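Long-range contacts in nitroalkane oxidase (Podospora anserina, PDB 3MKH), which oxidises nitroalkanes to aldehydes or ketones with its FAD cofactor, releasing nitrite and turning molecular oxygen into hydrogen peroxide: residues 312-320 against 366-374; 323-334 against 351-362. All blocks are in the same frame, centred on the assembly; numbering follows the deposited sequence.

Contact 1. Residues 312-320 against 366-374; sequences AFADLLSGV and ACTDVINAV. With FAD (flavin-adenine dinucleotide), chain H.
F313 meets A373 edge-on: the backbone oxygen of A373 lies near the plane of the phenyl ring, 3.2 Å from F313 CD2, while A373 CB touches CD2 and CE2. The ring gets there because CG stands anti to the backbone N (chi1 -179°). The same carbonyl oxygen, A373 O, accepts a hydrogen bond of 2.7 Å from O2B of the FAD ribose; the ring edge lies beside this oxygen, where its weakly positive rim would probably suit a carbonyl. Alanine suits position 373, since its methyl leaves room for both F313 and L316, whose CB lies 3.9 Å from A373 CB. L316 also lays CG 3.7 Å from D369 O, and its CD1 lies beside the D369 carboxylate. That carboxylate has polar partners of its own: K365 forms a salt bridge with it, and a water bonded to D369 OD2 at 2.8 Å also donates to L316 O, bridging the two segments, which share no direct hydrogen bond. Further along, V320 splits its branches, CG1 against A366 CB and CG2 against V370 CG2, the two valines crossing at about a right angle. Helix 262-298 flanks F313, L317 and V370. The axes of the two segments run antiparallel at 160°, 9.3 Å apart at closest approach, a pairing within the C-terminal helical domain of the acyl-CoA dehydrogenase fold that ends at the ribose site of FAD.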
loop_
_atom_site.group_PDB
_atom_site.type_symbol
_atom_site.label_atom_id
_atom_site.label_comp_id
_atom_site.label_asym_id
_atom_site.label_seq_id
_atom_site.Cartn_x
_atom_site.Cartn_y
_atom_site.Cartn_z
ATOM N N ALA A 312 18.403 2.850 1.304
ATOM C CA ALA A 312 17.244 2.948 0.417
ATOM C C ALA A 312 17.141 1.718 -0.477
ATOM O O ALA A 312 16.088 1.096 -0.563
ATOM C CB ALA A 312 17.318 4.208 -0.429
ATOM N N PHE A 313 18.246 1.392 -1.141
ATOM C CA PHE A 313 18.306 0.245 -2.019
ATOM C C PHE A 313 18.072 -1.047 -1.235
ATOM O O PHE A 313 17.272 -1.902 -1.634
ATOM C CB PHE A 313 19.657 0.194 -2.722
ATOM C CG PHE A 313 19.790 -0.945 -3.672
ATOM C CD1 PHE A 313 20.247 -2.180 -3.230
ATOM C CD2 PHE A 313 19.435 -0.793 -5.009
ATOM C CE1 PHE A 313 20.358 -3.242 -4.103
ATOM C CE2 PHE A 313 19.551 -1.849 -5.894
ATOM C CZ PHE A 313 20.009 -3.081 -5.440
ATOM N N ALA A 314 18.787 -1.176 -0.124
ATOM C CA ALA A 314 18.706 -2.369 0.697
ATOM C C ALA A 314 17.296 -2.615 1.191
ATOM O O ALA A 314 16.831 -3.748 1.186
ATOM C CB ALA A 314 19.683 -2.283 1.867
ATOM N N ASP A 315 16.604 -1.563 1.613
ATOM C CA ASP A 315 15.267 -1.751 2.155
ATOM C C ASP A 315 14.274 -2.227 1.094
ATOM O O ASP A 315 13.384 -3.020 1.381
ATOM C CB ASP A 315 14.774 -0.487 2.864
ATOM C CG ASP A 315 15.331 -0.371 4.287
ATOM O OD1 ASP A 315 16.364 -1.030 4.583
ATOM O OD2 ASP A 315 14.733 0.368 5.105
ATOM N N LEU A 316 14.441 -1.745 -0.132
ATOM C CA LEU A 316 13.634 -2.226 -1.248
ATOM C C LEU A 316 13.898 -3.719 -1.486
ATOM O O LEU A 316 12.966 -4.501 -1.634
ATOM C CB LEU A 316 13.947 -1.411 -2.507
ATOM C CG LEU A 316 12.978 -0.430 -3.194
ATOM C CD1 LEU A 316 11.634 -0.223 -2.515
ATOM C CD2 LEU A 316 13.657 0.905 -3.489
ATOM N N LEU A 317 15.163 -4.125 -1.531
ATOM C CA LEU A 317 15.461 -5.539 -1.774
ATOM C C LEU A 317 15.002 -6.467 -0.649
ATOM O O LEU A 317 14.450 -7.536 -0.912
ATOM C CB LEU A 317 16.948 -5.765 -2.012
ATOM C CG LEU A 317 17.366 -5.858 -3.468
ATOM C CD1 LEU A 317 18.821 -6.277 -3.563
ATOM C CD2 LEU A 317 16.470 -6.860 -4.169
ATOM N N SER A 318 15.242 -6.081 0.605
ATOM C CA SER A 318 14.832 -6.945 1.701
ATOM C C SER A 318 13.305 -7.029 1.746
ATOM O O SER A 318 12.744 -8.077 2.072
ATOM C CB SER A 318 15.444 -6.500 3.045
ATOM O OG SER A 318 14.947 -5.242 3.450
ATOM N N GLY A 319 12.629 -5.941 1.383
ATOM C CA GLY A 319 11.181 -5.972 1.276
ATOM C C GLY A 319 10.712 -7.024 0.273
ATOM O O GLY A 319 9.817 -7.812 0.555
ATOM N N VAL A 320 11.328 -7.042 -0.904
ATOM C CA VAL A 320 11.028 -8.080 -1.876
ATOM C C VAL A 320 11.336 -9.480 -1.330
ATOM O O VAL A 320 10.549 -10.396 -1.511
ATOM C CB VAL A 320 11.792 -7.865 -3.200
ATOM C CG1 VAL A 320 11.593 -9.071 -4.114
ATOM C CG2 VAL A 320 11.327 -6.565 -3.889
ATOM N N ALA A 366 6.668 -6.684 -6.368
ATOM C CA ALA A 366 8.096 -6.965 -6.348
ATOM C C ALA A 366 8.791 -6.432 -7.589
ATOM O O ALA A 366 9.905 -5.918 -7.504
ATOM C CB ALA A 366 8.345 -8.465 -6.238
ATOM N N CYS A 367 8.168 -6.621 -8.753
ATOM C CA CYS A 367 8.779 -6.173 -9.995
ATOM C C CYS A 367 8.864 -4.642 -10.048
ATOM O O CYS A 367 9.876 -4.091 -10.495
ATOM C CB CYS A 367 8.050 -6.757 -11.209
ATOM S SG CYS A 367 8.319 -8.542 -11.428
ATOM N N THR A 368 7.825 -3.955 -9.568
ATOM C CA THR A 368 7.850 -2.489 -9.562
ATOM C C THR A 368 8.868 -1.976 -8.544
ATOM O O THR A 368 9.584 -1.012 -8.816
ATOM C CB THR A 368 6.434 -1.833 -9.344
ATOM O OG1 THR A 368 5.791 -2.398 -8.193
ATOM C CG2 THR A 368 5.552 -2.080 -10.553
ATOM N N ASP A 369 8.936 -2.628 -7.381
ATOM C CA ASP A 369 9.928 -2.267 -6.361
ATOM C C ASP A 369 11.343 -2.430 -6.884
ATOM O O ASP A 369 12.209 -1.586 -6.651
ATOM C CB ASP A 369 9.785 -3.146 -5.112
ATOM C CG ASP A 369 8.747 -2.630 -4.143
ATOM O OD1 ASP A 369 8.286 -1.481 -4.309
ATOM O OD2 ASP A 369 8.399 -3.377 -3.198
ATOM N N VAL A 370 11.596 -3.547 -7.560
ATOM C CA VAL A 370 12.934 -3.807 -8.067
ATOM C C VAL A 370 13.341 -2.805 -9.162
ATOM O O VAL A 370 14.496 -2.381 -9.244
ATOM C CB VAL A 370 13.037 -5.271 -8.549
ATOM C CG1 VAL A 370 14.148 -5.425 -9.513
ATOM C CG2 VAL A 370 13.195 -6.197 -7.322
ATOM N N ILE A 371 12.389 -2.417 -9.996
ATOM C CA ILE A 371 12.644 -1.376 -10.996
ATOM C C ILE A 371 13.076 -0.059 -10.314
ATOM O O ILE A 371 14.038 0.583 -10.722
ATOM C CB ILE A 371 11.407 -1.194 -11.894
ATOM C CG1 ILE A 371 11.358 -2.332 -12.930
ATOM C CG2 ILE A 371 11.393 0.184 -12.569
ATOM C CD1 ILE A 371 9.993 -2.492 -13.606
ATOM N N ASN A 372 12.382 0.324 -9.252
ATOM C CA ASN A 372 12.766 1.537 -8.522
ATOM C C ASN A 372 14.150 1.445 -7.872
ATOM O O ASN A 372 14.902 2.426 -7.832
ATOM C CB ASN A 372 11.682 1.897 -7.498
ATOM C CG ASN A 372 10.425 2.414 -8.166
ATOM O OD1 ASN A 372 10.499 2.923 -9.273
ATOM N ND2 ASN A 372 9.265 2.249 -7.528
ATOM N N ALA A 373 14.495 0.256 -7.384
ATOM C CA ALA A 373 15.771 0.054 -6.703
ATOM C C ALA A 373 16.928 0.088 -7.696
ATOM O O ALA A 373 17.963 0.708 -7.449
ATOM C CB ALA A 373 15.752 -1.277 -5.945
ATOM N N VAL A 374 16.740 -0.580 -8.830
ATOM C CA VAL A 374 17.751 -0.617 -9.885
ATOM C C VAL A 374 17.917 0.747 -10.576
ATOM O O VAL A 374 19.028 1.130 -10.956
ATOM C CB VAL A 374 17.433 -1.731 -10.914
ATOM C CG1 VAL A 374 18.350 -1.622 -12.143
ATOM C CG2 VAL A 374 17.587 -3.102 -10.236
HETATM P PA FAD H . 21.578 5.921 -10.772
HETATM O O1A FAD H . 22.883 6.486 -10.442
HETATM O O2A FAD H . 21.439 5.149 -12.010
HETATM O O5B FAD H . 21.079 5.034 -9.502
HETATM C C5B FAD H . 20.230 3.890 -9.685
HETATM C C4B FAD H . 19.677 3.310 -8.364
HETATM O O4B FAD H . 20.770 3.066 -7.452
HETATM C C3B FAD H . 18.753 4.297 -7.657
HETATM O O3B FAD H . 17.400 4.086 -8.069
HETATM C C2B FAD H . 18.921 3.938 -6.180
HETATM O O2B FAD H . 18.023 2.898 -5.812
HETATM C C1B FAD H . 20.353 3.408 -6.090
HETATM N N9A FAD H . 21.255 4.436 -5.479
HETATM C C8A FAD H . 22.364 4.927 -6.025
HETATM N N7A FAD H . 22.912 5.814 -5.200
HETATM C C5A FAD H . 22.157 5.890 -4.113
HETATM C C6A FAD H . 22.231 6.631 -2.936
HETATM N N6A FAD H . 23.223 7.494 -2.712
HETATM N N1A FAD H . 21.277 6.461 -2.016
HETATM C C2A FAD H . 20.286 5.610 -2.217
HETATM N N3A FAD H . 20.187 4.894 -3.325
HETATM C C4A FAD H . 21.104 5.014 -4.291
HETATM N N1 FAD H . 19.404 12.009 -18.405
HETATM C C2 FAD H . 19.908 13.240 -18.812
HETATM O O2 FAD H . 21.021 13.585 -18.441
HETATM N N3 FAD H . 19.149 14.071 -19.639
HETATM C C4 FAD H . 17.885 13.669 -20.062
HETATM O O4 FAD H . 17.221 14.400 -20.792
HETATM C C4X FAD H . 17.383 12.439 -19.654
HETATM N N5 FAD H . 16.117 12.019 -20.066
HETATM C C5X FAD H . 15.789 10.667 -19.961
HETATM C C6 FAD H . 14.713 10.154 -20.672
HETATM C C7 FAD H . 14.389 8.810 -20.568
HETATM C C7M FAD H . 13.206 8.242 -21.347
HETATM C C8 FAD H . 15.140 7.984 -19.747
HETATM C C8M FAD H . 14.788 6.502 -19.630
HETATM C C9 FAD H . 16.217 8.498 -19.035
HETATM C C9A FAD H . 16.542 9.843 -19.139
HETATM N N10 FAD H . 17.625 10.379 -18.432
HETATM C C10 FAD H . 18.140 11.613 -18.829
HETATM C "C1'" FAD H . 18.225 9.659 -17.283
HETATM C "C2'" FAD H . 17.378 9.847 -16.024
HETATM O "O2'" FAD H . 17.292 11.234 -15.712
HETATM C "C3'" FAD H . 17.914 9.053 -14.815
HETATM O "O3'" FAD H . 17.076 9.296 -13.688
HETATM C "C4'" FAD H . 19.353 9.406 -14.434
HETATM O "O4'" FAD H . 20.259 8.724 -15.284
HETATM C "C5'" FAD H . 19.631 8.967 -12.998
HETATM O "O5'" FAD H . 19.240 7.604 -12.802
HETATM P P FAD H . 19.047 7.008 -11.333
HETATM O O1P FAD H . 18.177 7.923 -10.570
HETATM O O2P FAD H . 18.684 5.591 -11.456
HETATM O O3P FAD H . 20.535 7.119 -10.763
HETATM O O HOH W 1 10.359 -3.650 -1.266
#

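Contact 2. Residues 323-334 against 351-362; sequences QTEAARALTWKA and LALAAKVFCSEA
Setting CG anti to the backbone N (chi1 177°) carries the F358 ring across to helix 323-334, where it fits as a knob into the hole formed by Q323, A326, A327 and L330. Its CE1 comes 3.7 Å from A327 CA, a close approach that the small alanines allow. Q323 bends at chi2 (-69°), bringing OE1 to 3.6 Å from F358 CZ, with amide and ring planes 30° apart. L330 crosses the phenylalanine obliquely, its CD2 3.7 Å from F358 CB. With the ring cut back to an alanine, the hole between A326, A327 and L330 is likely to be left unfilled, and the Q323 amide to lose this ring. Q323 and F358 also pack on F358 and Q323 of the third subunit. Beside this knob, C359 SG sits 3.3 Å from T331 OG1. T331 OG1 donates to A327 O at 3.0 Å, from above the carbonyl plane and opposite the T331 N-H, which satisfies a buried hydroxyl within its own helix. A small residue suits A334, whose CB lies 3.4 Å from L351 O; L351 CD1 packs on aliphatic K333, whose amine reaches S424. The segments form an antiparallel helix pair, axes 8.6 Å apart at closest approach, with one knob-into-hole contact, at F358, in the C-terminal helical domain of the acyl-CoA dehydrogenase fold.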
loop_
_atom_site.group_PDB
_atom_site.type_symbol
_atom_site.label_atom_id
_atom_site.label_comp_id
_atom_site.label_asym_id
_atom_site.label_seq_id
_atom_site.Cartn_x
_atom_site.Cartn_y
_atom_site.Cartn_z
ATOM N N GLN A 323 8.566 -10.600 1.155
ATOM C CA GLN A 323 7.325 -10.952 0.467
ATOM C C GLN A 323 7.429 -12.296 -0.244
ATOM O O GLN A 323 6.458 -13.075 -0.272
ATOM C CB GLN A 323 6.935 -9.843 -0.515
ATOM C CG GLN A 323 6.555 -8.512 0.178
ATOM C CD GLN A 323 5.250 -8.623 0.953
ATOM O OE1 GLN A 323 4.274 -9.209 0.470
ATOM N NE2 GLN A 323 5.225 -8.057 2.155
ATOM N N THR A 324 8.609 -12.567 -0.809
ATOM C CA THR A 324 8.855 -13.816 -1.532
ATOM C C THR A 324 8.801 -15.018 -0.581
ATOM O O THR A 324 8.243 -16.063 -0.912
ATOM C CB THR A 324 10.206 -13.801 -2.286
ATOM O OG1 THR A 324 10.270 -12.646 -3.121
ATOM C CG2 THR A 324 10.345 -15.037 -3.191
ATOM N N GLU A 325 9.393 -14.863 0.598
ATOM C CA GLU A 325 9.366 -15.944 1.586
ATOM C C GLU A 325 7.936 -16.204 2.067
ATOM O O GLU A 325 7.509 -17.350 2.155
ATOM C CB GLU A 325 10.332 -15.656 2.750
ATOM C CG GLU A 325 11.809 -15.541 2.310
ATOM C CD GLU A 325 12.361 -16.850 1.740
ATOM O OE1 GLU A 325 11.625 -17.851 1.717
ATOM O OE2 GLU A 325 13.542 -16.887 1.342
ATOM N N ALA A 326 7.173 -15.144 2.338
ATOM C CA ALA A 326 5.751 -15.320 2.666
ATOM C C ALA A 326 4.980 -16.007 1.545
ATOM O O ALA A 326 4.156 -16.890 1.795
ATOM C CB ALA A 326 5.107 -13.976 2.973
ATOM N N ALA A 327 5.219 -15.568 0.308
ATOM C CA ALA A 327 4.544 -16.137 -0.864
ATOM C C ALA A 327 4.783 -17.647 -1.010
ATOM O O ALA A 327 3.835 -18.415 -1.243
ATOM C CB ALA A 327 4.978 -15.392 -2.169
ATOM N N ARG A 328 6.039 -18.069 -0.898
ATOM C CA ARG A 328 6.358 -19.501 -1.035
ATOM C C ARG A 328 5.737 -20.312 0.102
ATOM O O ARG A 328 5.169 -21.370 -0.126
ATOM C CB ARG A 328 7.872 -19.784 -1.106
ATOM C CG ARG A 328 8.155 -21.232 -1.505
ATOM C CD ARG A 328 9.641 -21.593 -1.445
ATOM N NE ARG A 328 10.418 -20.843 -2.421
ATOM C CZ ARG A 328 11.245 -19.850 -2.115
ATOM N NH1 ARG A 328 11.402 -19.470 -0.844
ATOM N NH2 ARG A 328 11.911 -19.227 -3.082
ATOM N N ALA A 329 5.855 -19.800 1.324
ATOM C CA ALA A 329 5.290 -20.450 2.506
ATOM C C ALA A 329 3.788 -20.667 2.338
ATOM O O ALA A 329 3.275 -21.766 2.590
ATOM C CB ALA A 329 5.587 -19.607 3.757
ATOM N N LEU A 330 3.088 -19.614 1.901
ATOM C CA LEU A 330 1.652 -19.681 1.653
ATOM C C LEU A 330 1.328 -20.656 0.518
ATOM O O LEU A 330 0.410 -21.471 0.635
ATOM C CB LEU A 330 1.073 -18.285 1.339
ATOM C CG LEU A 330 -0.429 -18.317 1.006
ATOM C CD1 LEU A 330 -1.201 -18.954 2.137
ATOM C CD2 LEU A 330 -0.982 -16.925 0.717
ATOM N N THR A 331 2.078 -20.569 -0.582
ATOM C CA THR A 331 1.850 -21.479 -1.701
ATOM C C THR A 331 2.000 -22.947 -1.261
ATOM O O THR A 331 1.197 -23.799 -1.636
ATOM C CB THR A 331 2.790 -21.183 -2.889
ATOM O OG1 THR A 331 2.452 -19.911 -3.449
ATOM C CG2 THR A 331 2.639 -22.244 -3.968
ATOM N N TRP A 332 3.040 -23.245 -0.488
ATOM C CA TRP A 332 3.265 -24.636 -0.052
ATOM C C TRP A 332 2.192 -25.111 0.938
ATOM O O TRP A 332 1.766 -26.269 0.909
ATOM C CB TRP A 332 4.665 -24.797 0.537
ATOM C CG TRP A 332 5.756 -24.781 -0.516
ATOM C CD1 TRP A 332 5.628 -24.428 -1.834
ATOM C CD2 TRP A 332 7.129 -25.149 -0.336
ATOM N NE1 TRP A 332 6.840 -24.549 -2.482
ATOM C CE2 TRP A 332 7.775 -24.990 -1.585
ATOM C CE3 TRP A 332 7.875 -25.602 0.760
ATOM C CZ2 TRP A 332 9.133 -25.262 -1.766
ATOM C CZ3 TRP A 332 9.226 -25.865 0.579
ATOM C CH2 TRP A 332 9.837 -25.699 -0.676
ATOM N N LYS A 333 1.755 -24.218 1.819
ATOM C CA LYS A 333 0.646 -24.558 2.718
ATOM C C LYS A 333 -0.607 -24.934 1.915
ATOM O O LYS A 333 -1.255 -25.954 2.184
ATOM C CB LYS A 333 0.363 -23.410 3.704
ATOM C CG LYS A 333 -0.945 -23.555 4.474
ATOM C CD LYS A 333 -0.960 -24.784 5.378
ATOM C CE LYS A 333 -2.374 -24.981 6.000
ATOM N NZ LYS A 333 -2.490 -26.127 6.950
ATOM N N ALA A 334 -0.950 -24.109 0.929
ATOM C CA ALA A 334 -2.103 -24.377 0.079
ATOM C C ALA A 334 -1.912 -25.677 -0.699
ATOM O O ALA A 334 -2.849 -26.455 -0.846
ATOM C CB ALA A 334 -2.352 -23.208 -0.899
ATOM N N LEU A 351 -7.564 -21.714 0.773
ATOM C CA LEU A 351 -6.118 -21.500 0.788
ATOM C C LEU A 351 -5.532 -21.443 -0.623
ATOM O O LEU A 351 -4.616 -20.668 -0.877
ATOM C CB LEU A 351 -5.408 -22.580 1.608
ATOM C CG LEU A 351 -5.725 -22.591 3.113
ATOM C CD1 LEU A 351 -4.822 -23.595 3.839
ATOM C CD2 LEU A 351 -5.591 -21.203 3.724
ATOM N N ALA A 352 -6.045 -22.272 -1.531
ATOM C CA ALA A 352 -5.593 -22.221 -2.920
ATOM C C ALA A 352 -5.873 -20.838 -3.503
ATOM O O ALA A 352 -4.989 -20.223 -4.067
ATOM C CB ALA A 352 -6.276 -23.298 -3.761
ATOM N N LEU A 353 -7.113 -20.376 -3.375
ATOM C CA LEU A 353 -7.490 -19.021 -3.786
ATOM C C LEU A 353 -6.602 -17.948 -3.152
ATOM O O LEU A 353 -6.168 -16.996 -3.825
ATOM C CB LEU A 353 -8.947 -18.747 -3.425
ATOM C CG LEU A 353 -9.967 -19.669 -4.095
ATOM C CD1 LEU A 353 -11.311 -19.621 -3.356
ATOM C CD2 LEU A 353 -10.128 -19.276 -5.544
ATOM N N ALA A 354 -6.329 -18.095 -1.861
ATOM C CA ALA A 354 -5.458 -17.139 -1.167
ATOM C C ALA A 354 -4.054 -17.077 -1.772
ATOM O O ALA A 354 -3.494 -15.978 -1.963
ATOM C CB ALA A 354 -5.376 -17.469 0.331
ATOM N N ALA A 355 -3.471 -18.242 -2.063
ATOM C CA ALA A 355 -2.117 -18.264 -2.611
ATOM C C ALA A 355 -2.126 -17.550 -3.954
ATOM O O ALA A 355 -1.249 -16.741 -4.235
ATOM C CB ALA A 355 -1.586 -19.704 -2.780
ATOM N N LYS A 356 -3.125 -17.854 -4.777
ATOM C CA LYS A 356 -3.240 -17.229 -6.098
ATOM C C LYS A 356 -3.305 -15.706 -5.953
ATOM O O LYS A 356 -2.548 -14.979 -6.586
ATOM C CB LYS A 356 -4.474 -17.751 -6.842
ATOM C CG LYS A 356 -4.455 -17.565 -8.366
ATOM C CD LYS A 356 -4.764 -16.127 -8.813
ATOM C CE LYS A 356 -5.210 -16.101 -10.296
ATOM N NZ LYS A 356 -5.482 -14.699 -10.797
ATOM N N VAL A 357 -4.208 -15.221 -5.112
ATOM C CA VAL A 357 -4.378 -13.784 -4.967
ATOM C C VAL A 357 -3.152 -13.119 -4.341
ATOM O O VAL A 357 -2.692 -12.086 -4.814
ATOM C CB VAL A 357 -5.640 -13.437 -4.151
ATOM C CG1 VAL A 357 -5.710 -11.929 -3.890
ATOM C CG2 VAL A 357 -6.880 -13.931 -4.884
ATOM N N PHE A 358 -2.612 -13.704 -3.279
ATOM C CA PHE A 358 -1.486 -13.076 -2.582
ATOM C C PHE A 358 -0.241 -12.983 -3.467
ATOM O O PHE A 358 0.383 -11.934 -3.567
ATOM C CB PHE A 358 -1.130 -13.847 -1.296
ATOM C CG PHE A 358 0.072 -13.286 -0.556
ATOM C CD1 PHE A 358 1.356 -13.721 -0.852
ATOM C CD2 PHE A 358 -0.086 -12.306 0.411
ATOM C CE1 PHE A 358 2.468 -13.207 -0.170
ATOM C CE2 PHE A 358 1.007 -11.788 1.089
ATOM C CZ PHE A 358 2.291 -12.238 0.801
ATOM N N CYS A 359 0.124 -14.112 -4.073
ATOM C CA CYS A 359 1.376 -14.244 -4.794
ATOM C C CYS A 359 1.337 -13.504 -6.132
ATOM O O CYS A 359 2.340 -12.924 -6.541
ATOM C CB CYS A 359 1.724 -15.723 -5.019
ATOM S SG CYS A 359 1.988 -16.682 -3.471
ATOM N N SER A 360 0.191 -13.525 -6.811
ATOM C CA SER A 360 0.097 -12.830 -8.099
ATOM C C SER A 360 0.327 -11.342 -7.880
ATOM O O SER A 360 1.067 -10.707 -8.621
ATOM C CB SER A 360 -1.256 -13.077 -8.786
ATOM O OG SER A 360 -2.320 -12.569 -7.997
ATOM N N GLU A 361 -0.280 -10.787 -6.838
ATOM C CA GLU A 361 -0.187 -9.352 -6.607
ATOM C C GLU A 361 1.168 -8.980 -6.012
ATOM O O GLU A 361 1.743 -7.933 -6.346
ATOM C CB GLU A 361 -1.373 -8.863 -5.755
ATOM C CG GLU A 361 -2.665 -8.906 -6.570
ATOM C CD GLU A 361 -3.920 -8.525 -5.794
ATOM O OE1 GLU A 361 -3.808 -7.972 -4.675
ATOM O OE2 GLU A 361 -5.022 -8.773 -6.328
ATOM N N ALA A 362 1.697 -9.859 -5.168
ATOM C CA ALA A 362 3.039 -9.662 -4.632
ATOM C C ALA A 362 4.128 -9.699 -5.713
ATOM O O ALA A 362 5.130 -9.001 -5.601
ATOM C CB ALA A 362 3.338 -10.670 -3.532
#

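In the fold
Both contacts join the same two helices, 311-340 and 345-374, which form an antiparallel hairpin. Along the chain the order is 312-320, 323-334, 351-362, 366-374, so contact 2 is nested inside contact 1 and lies nearer the turn. Their centres are about 19 Å apart, with contact 2 closer to the centre of the chain. The open end of the hairpin, at contact 1, meets an FAD that is also bonded by the second subunit, whereas contact 2 is a buried helix seam that also lies against the third subunit. Contact 1 touches that subunit too, placing this hairpin at both the cofactor site and the subunit interfaces, consistent with a part in holding the homotetramer together.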